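Long-range contact in Xcc1710-like domain-containing protein (Bordetella parapertussis 12822, PDB 3CPK), which is of unknown function; it is a small alpha/beta protein with an Xcc1710-like domain, of the DUF498/DUF598 family: residues 33-38 / 140-145. Sequence-based numbering, arbitrary orientation.
Sequences IAFAPE and VVVALL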
ATOM      1  N   ILE A  33      -1.647  -7.101  -1.672  1.00 30.80           N
ATOM      2  CA  ILE A  33      -2.685  -6.291  -2.287  1.00 28.41           C
ATOM      3  C   ILE A  33      -2.264  -4.824  -2.363  1.00 29.83           C
ATOM      4  O   ILE A  33      -1.267  -4.407  -1.774  1.00 30.98           O
ATOM      5  CB  ILE A  33      -4.014  -6.386  -1.490  1.00 24.02           C
ATOM      6  CG1 ILE A  33      -3.772  -5.980  -0.032  1.00 23.44           C
ATOM      7  CG2 ILE A  33      -4.564  -7.807  -1.564  1.00 20.94           C
ATOM      8  CD1 ILE A  33      -5.008  -6.019   0.841  1.00 19.51           C
ATOM      9  N   ALA A  34      -3.034  -4.049  -3.110  1.00 29.76           N
ATOM     10  CA  ALA A  34      -2.777  -2.627  -3.264  1.00 31.10           C
ATOM     11  C   ALA A  34      -4.140  -1.985  -3.450  1.00 30.57           C
ATOM     12  O   ALA A  34      -5.062  -2.614  -3.972  1.00 32.01           O
ATOM     13  CB  ALA A  34      -1.884  -2.368  -4.473  1.00 30.43           C
ATOM     14  N   PHE A  35      -4.288  -0.746  -3.001  1.00 31.04           N
ATOM     15  CA  PHE A  35      -5.566  -0.078  -3.141  1.00 30.35           C
ATOM     16  C   PHE A  35      -5.514   1.343  -2.645  1.00 28.96           C
ATOM     17  O   PHE A  35      -4.625   1.730  -1.891  1.00 28.88           O
ATOM     18  CB  PHE A  35      -6.674  -0.857  -2.395  1.00 29.63           C
ATOM     19  CG  PHE A  35      -6.441  -0.994  -0.911  1.00 29.89           C
ATOM     20  CD1 PHE A  35      -6.952  -0.049  -0.023  1.00 27.22           C
ATOM     21  CD2 PHE A  35      -5.693  -2.059  -0.404  1.00 30.95           C
ATOM     22  CE1 PHE A  35      -6.732  -0.156   1.343  1.00 24.48           C
ATOM     23  CE2 PHE A  35      -5.461  -2.182   0.966  1.00 32.19           C
ATOM     24  CZ  PHE A  35      -5.981  -1.226   1.846  1.00 24.44           C
ATOM     25  N   ALA A  36      -6.492   2.110  -3.106  1.00 31.05           N
ATOM     26  CA  ALA A  36      -6.655   3.505  -2.754  1.00 31.74           C
ATOM     27  C   ALA A  36      -7.951   3.556  -1.959  1.00 31.46           C
ATOM     28  O   ALA A  36      -8.608   2.532  -1.776  1.00 32.32           O
ATOM     29  CB  ALA A  36      -6.771   4.341  -4.014  1.00 32.51           C
ATOM     30  N   PRO A  37      -8.325   4.737  -1.451  1.00 31.52           N
ATOM     31  CA  PRO A  37      -9.569   4.836  -0.681  1.00 31.30           C
ATOM     32  C   PRO A  37     -10.763   4.434  -1.546  1.00 32.76           C
ATOM     33  O   PRO A  37     -11.681   3.733  -1.102  1.00 35.55           O
ATOM     34  CB  PRO A  37      -9.601   6.308  -0.285  1.00 30.57           C
ATOM     35  CG  PRO A  37      -8.151   6.617  -0.122  1.00 30.13           C
ATOM     36  CD  PRO A  37      -7.539   5.975  -1.336  1.00 31.24           C
ATOM     37  N   GLU A  38     -10.731   4.892  -2.791  1.00 31.76           N
ATOM     38  CA  GLU A  38     -11.774   4.582  -3.741  1.00 36.67           C
ATOM     39  C   GLU A  38     -11.253   3.506  -4.682  1.00 33.49           C
ATOM     40  O   GLU A  38     -10.046   3.380  -4.863  1.00 33.49           O
ATOM     41  CB  GLU A  38     -12.150   5.844  -4.510  1.00 38.14           C
ATOM     42  CG  GLU A  38     -12.653   6.961  -3.606  1.00 47.25           C
ATOM     43  CD  GLU A  38     -13.252   8.119  -4.378  1.00 47.73           C
ATOM     44  OE1 GLU A  38     -14.082   7.857  -5.276  1.00 55.39           O
ATOM     45  OE2 GLU A  38     -12.903   9.286  -4.080  1.00 61.70           O
ATOM     46  N   VAL A 140      -4.021   8.956  -0.818  1.00 41.42           N
ATOM     47  CA  VAL A 140      -3.083   7.896  -0.496  1.00 40.43           C
ATOM     48  C   VAL A 140      -3.357   6.518  -1.108  1.00 40.98           C
ATOM     49  O   VAL A 140      -4.504   6.115  -1.255  1.00 42.91           O
ATOM     50  CB  VAL A 140      -3.038   7.735   1.040  1.00 40.78           C
ATOM     51  CG1 VAL A 140      -4.403   7.254   1.539  1.00 36.77           C
ATOM     52  CG2 VAL A 140      -1.927   6.769   1.449  1.00 41.30           C
ATOM     53  N   VAL A 141      -2.291   5.809  -1.473  1.00 39.58           N
ATOM     54  CA  VAL A 141      -2.406   4.447  -1.999  1.00 35.34           C
ATOM     55  C   VAL A 141      -1.540   3.603  -1.075  1.00 32.75           C
ATOM     56  O   VAL A 141      -0.548   4.090  -0.533  1.00 31.18           O
ATOM     57  CB  VAL A 141      -1.822   4.265  -3.434  1.00 33.61           C
ATOM     58  CG1 VAL A 141      -1.951   2.812  -3.850  1.00 32.39           C
ATOM     59  CG2 VAL A 141      -2.541   5.139  -4.428  1.00 37.20           C
ATOM     60  N   VAL A 142      -1.912   2.349  -0.883  1.00 30.87           N
ATOM     61  CA  VAL A 142      -1.113   1.474  -0.051  1.00 30.04           C
ATOM     62  C   VAL A 142      -0.916   0.112  -0.718  1.00 32.29           C
ATOM     63  O   VAL A 142      -1.827  -0.439  -1.328  1.00 32.15           O
ATOM     64  CB  VAL A 142      -1.743   1.272   1.350  1.00 30.45           C
ATOM     65  CG1 VAL A 142      -3.060   0.510   1.235  1.00 31.10           C
ATOM     66  CG2 VAL A 142      -0.766   0.528   2.257  1.00 26.35           C
ATOM     67  N   ALA A 143       0.306  -0.397  -0.604  1.00 35.15           N
ATOM     68  CA  ALA A 143       0.701  -1.695  -1.136  1.00 33.29           C
ATOM     69  C   ALA A 143       1.192  -2.469   0.086  1.00 33.36           C
ATOM     70  O   ALA A 143       2.044  -1.975   0.824  1.00 33.14           O
ATOM     71  CB  ALA A 143       1.824  -1.527  -2.144  1.00 32.52           C
ATOM     72  N   LEU A 144       0.661  -3.674   0.289  1.00 34.13           N
ATOM     73  CA  LEU A 144       1.006  -4.496   1.450  1.00 33.37           C
ATOM     74  C   LEU A 144       1.320  -5.964   1.174  1.00 35.19           C
ATOM     75  O   LEU A 144       0.554  -6.658   0.496  1.00 34.88           O
ATOM     76  CB  LEU A 144      -0.145  -4.482   2.453  1.00 30.74           C
ATOM     77  CG  LEU A 144      -0.816  -3.170   2.855  1.00 34.10           C
ATOM     78  CD1 LEU A 144      -2.280  -3.457   3.179  1.00 34.46           C
ATOM     79  CD2 LEU A 144      -0.099  -2.534   4.039  1.00 34.42           C
ATOM     80  N   LEU A 145       2.435  -6.430   1.736  1.00 38.35           N
ATOM     81  CA  LEU A 145       2.858  -7.826   1.650  1.00 40.25           C
ATOM     82  C   LEU A 145       2.439  -8.338   3.028  1.00 40.79           C
ATOM     83  O   LEU A 145       2.908  -7.841   4.038  1.00 38.98           O
ATOM     84  CB  LEU A 145       4.382  -7.921   1.507  1.00 43.07           C
ATOM     85  CG  LEU A 145       5.039  -7.284   0.273  1.00 45.93           C
ATOM     86  CD1 LEU A 145       6.495  -6.958   0.584  1.00 41.56           C
ATOM     87  CD2 LEU A 145       4.928  -8.222  -0.936  1.00 48.91           C
TER
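The carbonyl oxygen Val142 O takes two donors from the opposing strand: a hydrogen bond from Phe35 N at 3.0 Å, lying in the carbonyl plane, and a CA-H...O contact from Ala34 CA at 3.1 Å. Val142 N donates in turn to Phe35 O, which closes the ring of a hydrogen-bonded antiparallel pair. Ile33 and Leu144 form the next such pair, its shorter bond running from Leu144 N to Ile33 O at 2.9 Å. Between them Ala34 and Ala143 make a non-hydrogen-bonded pair, and the N-to-C directions of strands 33-35 and 140-144 meet at 177°, confirming the antiparallel course.

On the face bearing Ile33, Phe35, Val142 and Leu144, the Phe35 ring lies beside the valine. With chi1 at 66°, Val142 CG1 sits between its own backbone N and carbonyl carbon and reaches over one ring face, 3.6 Å from the centroid and 18° off the normal, a CH-pi contact offset toward the rim. Leu144 CD1 meets the same ring obliquely, 4.1 Å from Phe35 CE2. Beyond the paired residues, Pro37 CG packs against Val140 CG1 at 4.1 Å.

Helix 123-135 packs on this face, Tyr130 meeting the Phe35 ring edge-to-face, while strands 42-43 and 91-95 flank the pair through backbone bonds to Ala34 and to Val141 and Ala143, placing it inside the mixed five-stranded sheet.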